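Local coordinates for cysteine desulfurase (Elizabethkingia anophelis NUHP1, PDB 5VPR), which probably uses pyridoxal 5'-phosphate to strip sulfur from L-cysteine, yielding L-alanine and handing the sulfur to a carrier, at residues 156-161 / 190-195; 10-15 / 393-398; 108-113 / 140-145; 81-86 / 295-300. One frame throughout, in Å; residues are numbered along the deposited sequence.

Overall arrangement
From the N terminus, contact 2 opens first, at 10-15, and contact 4 opens next, at 81-86. Contact 3 then closes a short loop (108-113 to 140-145), and contact 1 closes another (156-161 to 190-195). The chain returns to complete contact 4 at 295-300 and contact 2 at 393-398. Contacts 3 and 1 therefore follow in series within contact 4, itself enclosed by contact 2, and none cross. Contacts 1 and 3 bind helices and loops linking strands of the seven-stranded sheet. Contact 4 ties helix 67-87 to helix 287-303. Contact 2 joins the N-terminal helix to the start of the last; its centre is about 46 Å from that of contact 3.

Contact 1: residues 156-161 / 190-195; sequences GTLQID and DEIIRK
Ile160 turns its side chain onto helix 189-199, where it meets Glu191, Ile192 and Lys195. From CB, which points at the helix, two branches divide the work. The short one, CG2, lies 3.8 Å from Ile192 CD1 and is as close to CG1 of that residue. The long branch starts with CG1 lodged between the backbone N and the carbonyl carbon (chi1 65°), which sends the extended arm toward Glu191 and leaves CG2 to meet Ile192. Its CD1 methyl presses on the carboxylate of Glu191, 3.4 Å from OE1, and also comes within 4.1 Å of Lys195 CE. Glu191 crosses it at about a right angle. Beside this, Leu158 CD1 approaches Ile192 CD1 at 4.4 Å, and both leucine and isoleucine rest on Val176 of strand 171-177. Between Leu158 and Ile160 the backbone makes an inverse gamma turn centred on Gln159. At the outer margin Lys195, bent at its last torsion, brings NZ to 3.7 Å from Asp161 OD1, a long salt bridge, and forms a second one with Asp164. The loop thus packs on the helix that makes the beta-alpha-beta crossover from strand 171-177 to strand 203-207. No hydrogen bond joins the two segments: isoleucine and leucine methyls hold the inner part, while the lysine, paired with Asp164 and at long range with Asp161, probably offsets the local negative charge.

Contact 2: residues 10-15 / 393-398; sequences FDIQEI and YNTFEE
Tyr393 touches Ile15 with the root of its side chain rather than its ring: CB lies 4.4 Å from Ile15 CG2. The ring leads away from the helix, with Asn394 ND2 in plane at its edge, Phe19 meeting it edge-to-face, and its hydroxyl bonded to Asn36 and Gln41. The second flat group, the Glu398 carboxylate, is approached at OE1 from opposite faces. Asn394 ND2 comes on the syn side at 2.9 Å, 25° out of plane, and Thr395 N from above at 3.1 Å, 46° out. In return Glu398 N donates to Thr395 OG1 at 2.9 Å, completing a capping box at the start of helix 396-413. Across the contact, Ile12 does the main touching. Its CG1 stands anti to the backbone N (chi1 -179°), which directs the long branch toward 393-395, its CD1 ending 3.8 Å from Asn394 O and 3.9 Å from Tyr393 O. CG1 itself meets Thr395 CG2 at 3.9 Å, the two side chains crossing at about a right angle. Helix 12-17 has its own N-cap, Asp11 OD1 accepting from Gln13 N. Its Arg16 reaches over to Glu398 OE2 and Tyr393 O, while His311 of helix 305-324 bonds Asn394 O. Aliphatic groups of Ile12, Ile15 and Thr395 thus pack between two capped helix starts, and Arg16 adds a polar link whose positive charge probably steadies the Glu398 carboxylate.

Contact 3: residues 108-113 / 140-145; sequences VAYAMT and CQRTGA
Arg142 grips Thr113 side-on, with two nitrogens on one oxygen: NH2 donates to OG1 at 2.9 Å and NE to the same OG1 at 3.0 Å. Both bonds are bent, near 140°, as a shared acceptor requires, yet OG1 stays close to the guanidinium plane. The hydroxyl in turn donates a hydrogen bond to Tyr110 O, 2.9 Å from OG1. It can do so because OG1 sits beside the backbone N, anti to the carbonyl carbon (chi1 -64°), and so faces back along the chain. Thr113 N also donates to Tyr110 O, from the same face of that carbonyl. At another edge of the guanidinium, Ala109 O lies 3.1 Å from NH2. The CD2-CE2 side of the Tyr110 ring lies over one face, offset toward the rim, the two planes 27° apart and CE2 3.5 Å from NH1. Further out, Thr143 CG2 rests 3.5 Å from Thr113 O, while Thr143 OG1 bonds to Leu139 O and closes an ST turn with Ala145 N as the chain leaves helix 134-142. This surface contact ties the C-terminal part of helix 101-111 and the turn after it to the helix of the crossover between strands 121-125 and 146-150. Its chemistry is a charged guanidinium held by a neutral hydroxyl: Thr113 OG1 accepts twice and gives once, which fixes the hydroxyl and probably limits rotation of the guanidinium beside the tyrosine.

Contact 4: residues 81-86 / 295-300; sequences KKVQRF and TAVDFM
Val297 and Phe86 form the heart of this helix pair. Val297 CG2 hangs over one face of the Phe86 ring in a CH-pi contact, 4.1 Å from the ring centroid and 20° off its normal. The other methyl, CG1, touches the ring at Phe86 CD1, 3.6 Å away. On the far end of the ring, Met300 SD approaches Phe86 CZ obliquely at 3.8 Å, a Met-aromatic contact, with the CE methyl in plane at the edge. Val83 CG2 adds a looser touch on Val297 CG2, at 4.2 Å. The polar member is a salt bridge: Lys82 NZ bonds Asp298 OD2 at 2.7 Å on the syn side, 29° out of the carboxylate plane. The lysine chain, extended beyond CG, runs at about a right angle to the aspartate, and its CD passes 3.4 Å from Asp298 OD1, so the aliphatic part of the lysine also lies against the carboxylate. What positions these groups is the helix geometry: the axes approach to 9.3 Å and run at 42° to one another, with Val83 and Val297 at the closest backbone point. Arg305 reinforces Phe86 by a cation-pi contact and a bond to its carbonyl oxygen. Beyond the pair, Val83 rests on Val95 of edge strand 95-98, and Met300 meets Tyr235. Thr295 and Asp298 touch Ala49 and Met45 of helix 44-56, so helix 287-303 contacts both that helix and helix 67-87.

Contact 1: residues 156-161 / 190-195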
loop_
_atom_site.group_PDB
_atom_site.type_symbol
_atom_site.label_atom_id
_atom_site.label_comp_id
_atom_site.label_asym_id
_atom_site.label_seq_id
_atom_site.Cartn_x
_atom_site.Cartn_y
_atom_site.Cartn_z
ATOM N N GLY A 156 -18.938 -4.032 -1.159
ATOM C CA GLY A 156 -17.605 -3.676 -0.720
ATOM C C GLY A 156 -17.226 -2.210 -0.848
ATOM O O GLY A 156 -16.119 -1.839 -0.435
ATOM N N THR A 157 -18.090 -1.369 -1.413
ATOM C CA THR A 157 -17.783 0.048 -1.574
ATOM C C THR A 157 -18.172 0.830 -0.321
ATOM O O THR A 157 -19.012 0.394 0.471
ATOM C CB THR A 157 -18.514 0.629 -2.788
ATOM O OG1 THR A 157 -19.921 0.418 -2.640
ATOM C CG2 THR A 157 -18.054 -0.039 -4.076
ATOM N N LEU A 158 -17.556 2.004 -0.152
ATOM C CA LEU A 158 -17.867 2.867 0.983
ATOM C C LEU A 158 -19.188 3.594 0.772
ATOM O O LEU A 158 -19.518 4.006 -0.344
ATOM C CB LEU A 158 -16.756 3.893 1.212
ATOM C CG LEU A 158 -15.449 3.361 1.808
ATOM C CD1 LEU A 158 -14.408 4.482 1.956
ATOM C CD2 LEU A 158 -15.717 2.696 3.153
ATOM N N GLN A 159 -19.951 3.749 1.858
ATOM C CA GLN A 159 -21.171 4.564 1.842
ATOM C C GLN A 159 -20.777 6.002 2.179
ATOM O O GLN A 159 -20.996 6.505 3.284
ATOM C CB GLN A 159 -22.203 4.006 2.815
ATOM N N ILE A 160 -20.179 6.680 1.194
ATOM C CA ILE A 160 -19.545 7.967 1.476
ATOM C C ILE A 160 -20.545 9.095 1.617
ATOM O O ILE A 160 -20.188 10.158 2.142
ATOM C CB ILE A 160 -18.517 8.369 0.404
ATOM C CG1 ILE A 160 -19.195 8.608 -0.944
ATOM C CG2 ILE A 160 -17.438 7.313 0.296
ATOM C CD1 ILE A 160 -18.282 9.243 -1.959
ATOM N N ASP A 161 -21.787 8.895 1.183
ATOM C CA ASP A 161 -22.785 9.943 1.346
ATOM C C ASP A 161 -23.166 10.163 2.807
ATOM O O ASP A 161 -23.818 11.164 3.121
ATOM C CB ASP A 161 -24.021 9.624 0.497
ATOM C CG ASP A 161 -23.791 9.879 -0.995
ATOM O OD1 ASP A 161 -22.930 10.728 -1.329
ATOM O OD2 ASP A 161 -24.472 9.236 -1.829
ATOM N N ASP A 190 -11.090 11.405 -4.440
ATOM C CA ASP A 190 -11.229 12.805 -4.854
ATOM C C ASP A 190 -12.595 13.361 -4.473
ATOM O O ASP A 190 -12.714 14.523 -4.059
ATOM C CB ASP A 190 -11.004 12.950 -6.358
ATOM C CG ASP A 190 -9.553 12.752 -6.749
ATOM O OD1 ASP A 190 -8.685 12.746 -5.845
ATOM O OD2 ASP A 190 -9.280 12.599 -7.960
ATOM N N GLU A 191 -13.635 12.544 -4.610
ATOM C CA GLU A 191 -14.965 12.950 -4.176
ATOM C C GLU A 191 -15.027 13.108 -2.659
ATOM O O GLU A 191 -15.637 14.056 -2.152
ATOM C CB GLU A 191 -15.980 11.916 -4.648
ATOM C CG GLU A 191 -17.416 12.317 -4.472
ATOM C CD GLU A 191 -18.333 11.206 -4.902
ATOM O OE1 GLU A 191 -19.512 11.195 -4.486
ATOM O OE2 GLU A 191 -17.845 10.325 -5.645
ATOM N N ILE A 192 -14.392 12.190 -1.922
ATOM C CA ILE A 192 -14.382 12.273 -0.459
ATOM C C ILE A 192 -13.694 13.555 0.004
ATOM O O ILE A 192 -14.221 14.297 0.840
ATOM C CB ILE A 192 -13.699 11.029 0.146
ATOM C CG1 ILE A 192 -14.519 9.765 -0.124
ATOM C CG2 ILE A 192 -13.440 11.226 1.648
ATOM C CD1 ILE A 192 -13.789 8.463 0.292
ATOM N N ILE A 193 -12.499 13.832 -0.531
ATOM C CA ILE A 193 -11.746 15.022 -0.140
ATOM C C ILE A 193 -12.533 16.286 -0.465
ATOM O O ILE A 193 -12.624 17.204 0.356
ATOM C CB ILE A 193 -10.366 15.020 -0.817
ATOM C CG1 ILE A 193 -9.476 13.941 -0.185
ATOM C CG2 ILE A 193 -9.686 16.372 -0.662
ATOM C CD1 ILE A 193 -8.141 13.811 -0.859
ATOM N N ARG A 194 -13.137 16.341 -1.655
ATOM C CA ARG A 194 -13.983 17.477 -2.003
ATOM C C ARG A 194 -15.086 17.673 -0.968
ATOM O O ARG A 194 -15.330 18.798 -0.516
ATOM C CB ARG A 194 -14.576 17.278 -3.403
ATOM C CG ARG A 194 -14.544 18.520 -4.257
ATOM C CD ARG A 194 -15.202 18.301 -5.625
ATOM N NE ARG A 194 -14.748 17.059 -6.245
ATOM C CZ ARG A 194 -15.533 16.012 -6.469
ATOM N NH1 ARG A 194 -16.819 16.076 -6.140
ATOM N NH2 ARG A 194 -15.040 14.912 -7.031
ATOM N N LYS A 195 -15.768 16.587 -0.579
ATOM C CA LYS A 195 -16.795 16.701 0.456
ATOM C C LYS A 195 -16.210 17.175 1.779
ATOM O O LYS A 195 -16.796 18.039 2.446
ATOM C CB LYS A 195 -17.516 15.374 0.669
ATOM C CG LYS A 195 -18.436 14.913 -0.447
ATOM C CD LYS A 195 -18.837 13.447 -0.198
ATOM C CE LYS A 195 -19.859 12.933 -1.218
ATOM N NZ LYS A 195 -21.021 13.856 -1.339
#

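Contact 2: residues 10-15 / 393-398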
loop_
_atom_site.group_PDB
_atom_site.type_symbol
_atom_site.label_atom_id
_atom_site.label_comp_id
_atom_site.label_asym_id
_atom_site.label_seq_id
_atom_site.Cartn_x
_atom_site.Cartn_y
_atom_site.Cartn_z
ATOM N N PHE A 10 7.535 -2.528 -23.182
ATOM C CA PHE A 10 7.253 -3.278 -21.956
ATOM C C PHE A 10 7.477 -4.762 -22.235
ATOM O O PHE A 10 6.631 -5.417 -22.851
ATOM C CB PHE A 10 5.824 -3.005 -21.487
ATOM C CG PHE A 10 5.452 -3.708 -20.213
ATOM C CD1 PHE A 10 5.721 -3.129 -18.981
ATOM C CD2 PHE A 10 4.821 -4.941 -20.242
ATOM C CE1 PHE A 10 5.376 -3.773 -17.804
ATOM C CE2 PHE A 10 4.473 -5.590 -19.069
ATOM C CZ PHE A 10 4.753 -5.004 -17.849
ATOM N N ASP A 11 8.610 -5.293 -21.773
ATOM C CA ASP A 11 8.992 -6.691 -21.996
ATOM C C ASP A 11 8.831 -7.442 -20.676
ATOM O O ASP A 11 9.678 -7.335 -19.784
ATOM C CB ASP A 11 10.421 -6.782 -22.532
ATOM C CG ASP A 11 10.903 -8.219 -22.713
ATOM O OD1 ASP A 11 10.084 -9.160 -22.625
ATOM O OD2 ASP A 11 12.117 -8.406 -22.948
ATOM N N ILE A 12 7.755 -8.225 -20.568
ATOM C CA ILE A 12 7.475 -8.943 -19.328
ATOM C C ILE A 12 8.631 -9.864 -18.954
ATOM O O ILE A 12 8.922 -10.058 -17.766
ATOM C CB ILE A 12 6.145 -9.713 -19.452
ATOM C CG1 ILE A 12 5.825 -10.455 -18.150
ATOM C CG2 ILE A 12 6.174 -10.675 -20.647
ATOM C CD1 ILE A 12 5.662 -9.546 -16.955
ATOM N N GLN A 13 9.319 -10.425 -19.948
ATOM C CA GLN A 13 10.425 -11.331 -19.655
ATOM C C GLN A 13 11.641 -10.571 -19.138
ATOM O O GLN A 13 12.361 -11.065 -18.265
ATOM C CB GLN A 13 10.779 -12.157 -20.895
ATOM C CG GLN A 13 9.751 -13.245 -21.236
ATOM C CD GLN A 13 9.415 -14.142 -20.042
ATOM O OE1 GLN A 13 10.303 -14.654 -19.361
ATOM N NE2 GLN A 13 8.124 -14.327 -19.784
ATOM N N GLU A 14 11.898 -9.375 -19.668
ATOM C CA GLU A 14 12.977 -8.572 -19.107
ATOM C C GLU A 14 12.662 -8.189 -17.668
ATOM O O GLU A 14 13.550 -8.191 -16.806
ATOM C CB GLU A 14 13.212 -7.333 -19.971
ATOM C CG GLU A 14 14.553 -6.648 -19.735
ATOM C CD GLU A 14 14.557 -5.755 -18.501
ATOM O OE1 GLU A 14 13.463 -5.363 -18.038
ATOM O OE2 GLU A 14 15.656 -5.444 -17.994
ATOM N N ILE A 15 11.393 -7.880 -17.383
ATOM C CA ILE A 15 10.996 -7.526 -16.020
ATOM C C ILE A 15 11.228 -8.701 -15.079
ATOM O O ILE A 15 11.840 -8.553 -14.014
ATOM C CB ILE A 15 9.522 -7.079 -15.987
ATOM C CG1 ILE A 15 9.296 -5.803 -16.808
ATOM C CG2 ILE A 15 9.044 -6.923 -14.548
ATOM C CD1 ILE A 15 10.231 -4.694 -16.471
ATOM N N TYR A 393 5.402 -8.344 -12.251
ATOM C CA TYR A 393 6.089 -9.488 -12.832
ATOM C C TYR A 393 5.162 -10.668 -13.114
ATOM O O TYR A 393 5.614 -11.667 -13.684
ATOM C CB TYR A 393 7.235 -9.939 -11.910
ATOM C CG TYR A 393 6.888 -9.884 -10.439
ATOM C CD1 TYR A 393 7.538 -8.994 -9.587
ATOM C CD2 TYR A 393 5.902 -10.710 -9.903
ATOM C CE1 TYR A 393 7.222 -8.928 -8.231
ATOM C CE2 TYR A 393 5.576 -10.656 -8.547
ATOM C CZ TYR A 393 6.239 -9.755 -7.718
ATOM O OH TYR A 393 5.915 -9.675 -6.376
ATOM N N ASN A 394 3.889 -10.584 -12.733
ATOM C CA ASN A 394 2.981 -11.698 -12.967
ATOM C C ASN A 394 2.558 -11.749 -14.437
ATOM O O ASN A 394 2.591 -10.743 -15.156
ATOM C CB ASN A 394 1.771 -11.594 -12.047
ATOM C CG ASN A 394 2.140 -11.790 -10.592
ATOM O OD1 ASN A 394 1.758 -11.001 -9.722
ATOM N ND2 ASN A 394 2.896 -12.851 -10.317
ATOM N N THR A 395 2.170 -12.947 -14.887
ATOM C CA THR A 395 1.920 -13.204 -16.296
ATOM C C THR A 395 0.536 -13.813 -16.517
ATOM O O THR A 395 -0.077 -14.383 -15.612
ATOM C CB THR A 395 2.972 -14.158 -16.892
ATOM O OG1 THR A 395 2.777 -15.465 -16.343
ATOM C CG2 THR A 395 4.378 -13.688 -16.576
ATOM N N PHE A 396 0.054 -13.705 -17.755
ATOM C CA PHE A 396 -1.178 -14.400 -18.112
ATOM C C PHE A 396 -1.011 -15.913 -17.985
ATOM O O PHE A 396 -1.942 -16.615 -17.575
ATOM C CB PHE A 396 -1.612 -14.005 -19.524
ATOM C CG PHE A 396 -1.879 -12.536 -19.675
ATOM C CD1 PHE A 396 -3.039 -11.975 -19.159
ATOM C CD2 PHE A 396 -0.966 -11.711 -20.315
ATOM C CE1 PHE A 396 -3.288 -10.618 -19.283
ATOM C CE2 PHE A 396 -1.205 -10.348 -20.440
ATOM C CZ PHE A 396 -2.368 -9.803 -19.925
ATOM N N GLU A 397 0.176 -16.433 -18.314
ATOM C CA GLU A 397 0.416 -17.863 -18.132
ATOM C C GLU A 397 0.255 -18.264 -16.669
ATOM O O GLU A 397 -0.242 -19.358 -16.369
ATOM C CB GLU A 397 1.806 -18.241 -18.649
ATOM N N GLU A 398 0.639 -17.381 -15.743
ATOM C CA GLU A 398 0.465 -17.702 -14.330
ATOM C C GLU A 398 -1.007 -17.713 -13.937
ATOM O O GLU A 398 -1.413 -18.512 -13.085
ATOM C CB GLU A 398 1.238 -16.716 -13.459
ATOM C CG GLU A 398 2.741 -16.941 -13.458
ATOM C CD GLU A 398 3.476 -15.884 -12.649
ATOM O OE1 GLU A 398 2.933 -14.764 -12.507
ATOM O OE2 GLU A 398 4.594 -16.170 -12.160
#

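Contact 3: residues 108-113 / 140-145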
loop_
_atom_site.group_PDB
_atom_site.type_symbol
_atom_site.label_atom_id
_atom_site.label_comp_id
_atom_site.label_asym_id
_atom_site.label_seq_id
_atom_site.Cartn_x
_atom_site.Cartn_y
_atom_site.Cartn_z
ATOM N N VAL A 108 0.801 10.292 13.300
ATOM C CA VAL A 108 -0.223 11.331 13.219
ATOM C C VAL A 108 -1.195 11.205 14.382
ATOM O O VAL A 108 -1.560 12.205 15.007
ATOM C CB VAL A 108 -0.947 11.281 11.861
ATOM C CG1 VAL A 108 -2.161 12.236 11.852
ATOM C CG2 VAL A 108 0.022 11.625 10.723
ATOM N N ALA A 109 -1.632 9.984 14.697
ATOM C CA ALA A 109 -2.656 9.833 15.730
ATOM C C ALA A 109 -2.172 10.379 17.063
ATOM O O ALA A 109 -2.934 11.033 17.788
ATOM C CB ALA A 109 -3.073 8.368 15.877
ATOM N N TYR A 110 -0.903 10.133 17.399
ATOM C CA TYR A 110 -0.365 10.644 18.656
ATOM C C TYR A 110 -0.171 12.154 18.599
ATOM O O TYR A 110 -0.467 12.855 19.572
ATOM C CB TYR A 110 0.956 9.948 18.997
ATOM C CG TYR A 110 0.811 8.602 19.676
ATOM C CD1 TYR A 110 1.346 7.449 19.105
ATOM C CD2 TYR A 110 0.151 8.483 20.893
ATOM C CE1 TYR A 110 1.222 6.212 19.730
ATOM C CE2 TYR A 110 0.022 7.253 21.524
ATOM C CZ TYR A 110 0.558 6.121 20.938
ATOM O OH TYR A 110 0.428 4.900 21.562
ATOM N N ALA A 111 0.319 12.678 17.471
ATOM C CA ALA A 111 0.550 14.115 17.380
ATOM C C ALA A 111 -0.754 14.918 17.335
ATOM O O ALA A 111 -0.747 16.099 17.694
ATOM C CB ALA A 111 1.425 14.427 16.162
ATOM N N MET A 112 -1.874 14.313 16.920
ATOM C CA MET A 112 -3.148 15.033 16.923
ATOM C C MET A 112 -3.700 15.240 18.327
ATOM O O MET A 112 -4.598 16.074 18.499
ATOM C CB MET A 112 -4.214 14.302 16.098
ATOM C CG MET A 112 -4.000 14.309 14.594
ATOM S SD MET A 112 -4.204 15.926 13.832
ATOM C CE MET A 112 -5.885 16.320 14.315
ATOM N N THR A 113 -3.197 14.490 19.317
ATOM C CA THR A 113 -3.805 14.470 20.648
ATOM C C THR A 113 -4.077 15.876 21.169
ATOM O O THR A 113 -5.146 16.140 21.736
ATOM C CB THR A 113 -2.908 13.706 21.632
ATOM O OG1 THR A 113 -2.805 12.331 21.231
ATOM C CG2 THR A 113 -3.483 13.772 23.055
ATOM N N CYS A 140 -9.237 8.653 20.380
ATOM C CA CYS A 140 -10.529 9.005 20.958
ATOM C C CYS A 140 -10.607 8.643 22.438
ATOM O O CYS A 140 -11.347 9.284 23.189
ATOM C CB CYS A 140 -11.659 8.321 20.188
ATOM S SG CYS A 140 -11.873 8.921 18.492
ATOM N N GLN A 141 -9.866 7.620 22.876
ATOM C CA GLN A 141 -9.851 7.281 24.296
ATOM C C GLN A 141 -9.114 8.340 25.107
ATOM O O GLN A 141 -9.547 8.695 26.209
ATOM C CB GLN A 141 -9.220 5.903 24.508
ATOM N N ARG A 142 -8.003 8.859 24.577
ATOM C CA ARG A 142 -7.267 9.919 25.262
ATOM C C ARG A 142 -8.093 11.194 25.340
ATOM O O ARG A 142 -8.390 11.696 26.429
ATOM C CB ARG A 142 -5.947 10.190 24.545
ATOM C CG ARG A 142 -4.982 9.043 24.606
ATOM C CD ARG A 142 -3.611 9.476 24.151
ATOM N NE ARG A 142 -3.571 9.915 22.757
ATOM C CZ ARG A 142 -3.481 9.095 21.712
ATOM N NH1 ARG A 142 -3.464 7.781 21.891
ATOM N NH2 ARG A 142 -3.426 9.589 20.484
ATOM N N THR A 143 -8.458 11.742 24.188
ATOM C CA THR A 143 -9.315 12.912 24.150
ATOM C C THR A 143 -10.743 12.514 24.534
ATOM O O THR A 143 -11.025 11.373 24.909
ATOM C CB THR A 143 -9.260 13.542 22.763
ATOM O OG1 THR A 143 -9.727 12.589 21.805
ATOM C CG2 THR A 143 -7.823 13.919 22.409
ATOM N N GLY A 144 -11.661 13.465 24.454
ATOM C CA GLY A 144 -13.050 13.107 24.640
ATOM C C GLY A 144 -13.748 12.834 23.322
ATOM O O GLY A 144 -14.979 12.903 23.239
ATOM N N ALA A 145 -12.975 12.512 22.286
ATOM C CA ALA A 145 -13.503 12.509 20.929
ATOM C C ALA A 145 -14.331 11.260 20.643
ATOM O O ALA A 145 -14.094 10.185 21.203
ATOM C CB ALA A 145 -12.367 12.618 19.917
#

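Contact 4: residues 81-86 / 295-300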
loop_
_atom_site.group_PDB
_atom_site.type_symbol
_atom_site.label_atom_id
_atom_site.label_comp_id
_atom_site.label_asym_id
_atom_site.label_seq_id
_atom_site.Cartn_x
_atom_site.Cartn_y
_atom_site.Cartn_z
ATOM N N LYS A 81 14.511 12.841 -2.012
ATOM C CA LYS A 81 14.069 13.633 -3.154
ATOM C C LYS A 81 13.463 12.755 -4.241
ATOM O O LYS A 81 12.556 13.195 -4.962
ATOM C CB LYS A 81 15.230 14.469 -3.709
ATOM C CG LYS A 81 15.780 15.530 -2.724
ATOM C CD LYS A 81 16.809 16.432 -3.398
ATOM C CE LYS A 81 17.389 17.452 -2.415
ATOM N NZ LYS A 81 17.986 16.736 -1.245
ATOM N N LYS A 82 13.943 11.518 -4.378
ATOM C CA LYS A 82 13.304 10.588 -5.306
ATOM C C LYS A 82 11.855 10.333 -4.903
ATOM O O LYS A 82 10.950 10.370 -5.744
ATOM C CB LYS A 82 14.081 9.273 -5.368
ATOM C CG LYS A 82 15.495 9.367 -5.947
ATOM C CD LYS A 82 16.156 7.987 -5.836
ATOM C CE LYS A 82 17.609 7.942 -6.291
ATOM N NZ LYS A 82 18.112 6.524 -6.160
ATOM N N VAL A 83 11.618 10.072 -3.614
ATOM C CA VAL A 83 10.255 9.843 -3.141
ATOM C C VAL A 83 9.412 11.103 -3.313
ATOM O O VAL A 83 8.248 11.032 -3.727
ATOM C CB VAL A 83 10.263 9.370 -1.674
ATOM C CG1 VAL A 83 8.839 9.212 -1.163
ATOM C CG2 VAL A 83 11.025 8.047 -1.538
ATOM N N GLN A 84 9.986 12.272 -2.995
ATOM C CA GLN A 84 9.291 13.545 -3.205
ATOM C C GLN A 84 8.764 13.669 -4.633
ATOM O O GLN A 84 7.576 13.936 -4.851
ATOM C CB GLN A 84 10.231 14.719 -2.890
ATOM C CG GLN A 84 9.540 16.085 -3.029
ATOM C CD GLN A 84 10.480 17.219 -3.377
ATOM O OE1 GLN A 84 11.705 17.095 -3.283
ATOM N NE2 GLN A 84 9.906 18.343 -3.795
ATOM N N ARG A 85 9.643 13.474 -5.621
ATOM C CA ARG A 85 9.217 13.551 -7.019
ATOM C C ARG A 85 8.221 12.450 -7.367
ATOM O O ARG A 85 7.305 12.667 -8.167
ATOM C CB ARG A 85 10.438 13.485 -7.940
ATOM C CG ARG A 85 11.290 14.757 -7.927
ATOM C CD ARG A 85 12.386 14.728 -8.992
ATOM N NE ARG A 85 13.396 13.728 -8.679
ATOM C CZ ARG A 85 14.451 13.951 -7.899
ATOM N NH1 ARG A 85 14.640 15.152 -7.361
ATOM N NH2 ARG A 85 15.320 12.972 -7.660
ATOM N N PHE A 86 8.376 11.277 -6.754
ATOM C CA PHE A 86 7.500 10.139 -7.012
ATOM C C PHE A 86 6.046 10.445 -6.651
ATOM O O PHE A 86 5.130 10.073 -7.393
ATOM C CB PHE A 86 8.030 8.929 -6.230
ATOM C CG PHE A 86 7.283 7.650 -6.476
ATOM C CD1 PHE A 86 7.373 6.999 -7.697
ATOM C CD2 PHE A 86 6.524 7.073 -5.466
ATOM C CE1 PHE A 86 6.708 5.789 -7.911
ATOM C CE2 PHE A 86 5.847 5.865 -5.675
ATOM C CZ PHE A 86 5.939 5.229 -6.895
ATOM N N THR A 295 15.543 3.420 -4.411
ATOM C CA THR A 295 15.851 2.536 -5.530
ATOM C C THR A 295 14.599 1.823 -6.029
ATOM O O THR A 295 14.463 1.577 -7.229
ATOM C CB THR A 295 16.916 1.521 -5.110
ATOM O OG1 THR A 295 17.997 2.218 -4.485
ATOM C CG2 THR A 295 17.449 0.752 -6.320
ATOM N N ALA A 296 13.673 1.502 -5.126
ATOM C CA ALA A 296 12.393 0.943 -5.549
ATOM C C ALA A 296 11.578 1.957 -6.350
ATOM O O ALA A 296 10.885 1.586 -7.308
ATOM C CB ALA A 296 11.624 0.460 -4.319
ATOM N N VAL A 297 11.662 3.239 -5.986
ATOM C CA VAL A 297 11.075 4.289 -6.814
ATOM C C VAL A 297 11.730 4.302 -8.190
ATOM O O VAL A 297 11.050 4.382 -9.223
ATOM C CB VAL A 297 11.202 5.654 -6.110
ATOM C CG1 VAL A 297 10.912 6.800 -7.091
ATOM C CG2 VAL A 297 10.259 5.720 -4.924
ATOM N N ASP A 298 13.066 4.214 -8.224
ATOM C CA ASP A 298 13.788 4.157 -9.495
ATOM C C ASP A 298 13.296 3.001 -10.360
ATOM O O ASP A 298 13.130 3.147 -11.580
ATOM C CB ASP A 298 15.294 4.015 -9.236
ATOM C CG ASP A 298 15.939 5.294 -8.707
ATOM O OD1 ASP A 298 15.299 6.367 -8.742
ATOM O OD2 ASP A 298 17.100 5.216 -8.250
ATOM N N PHE A 299 13.062 1.840 -9.746
ATOM C CA PHE A 299 12.601 0.674 -10.500
ATOM C C PHE A 299 11.251 0.942 -11.144
ATOM O O PHE A 299 11.040 0.663 -12.334
ATOM C CB PHE A 299 12.507 -0.549 -9.586
ATOM C CG PHE A 299 11.739 -1.683 -10.197
ATOM C CD1 PHE A 299 12.304 -2.441 -11.217
ATOM C CD2 PHE A 299 10.450 -1.971 -9.783
ATOM C CE1 PHE A 299 11.599 -3.491 -11.812
ATOM C CE2 PHE A 299 9.737 -3.016 -10.371
ATOM C CZ PHE A 299 10.315 -3.775 -11.391
ATOM N N MET A 300 10.319 1.481 -10.364
ATOM C CA MET A 300 9.006 1.796 -10.903
ATOM C C MET A 300 9.102 2.853 -11.998
ATOM O O MET A 300 8.460 2.715 -13.047
ATOM C CB MET A 300 8.077 2.239 -9.772
ATOM C CG MET A 300 7.769 1.113 -8.797
ATOM S SD MET A 300 6.483 1.483 -7.595
ATOM C CE MET A 300 5.036 1.756 -8.636
#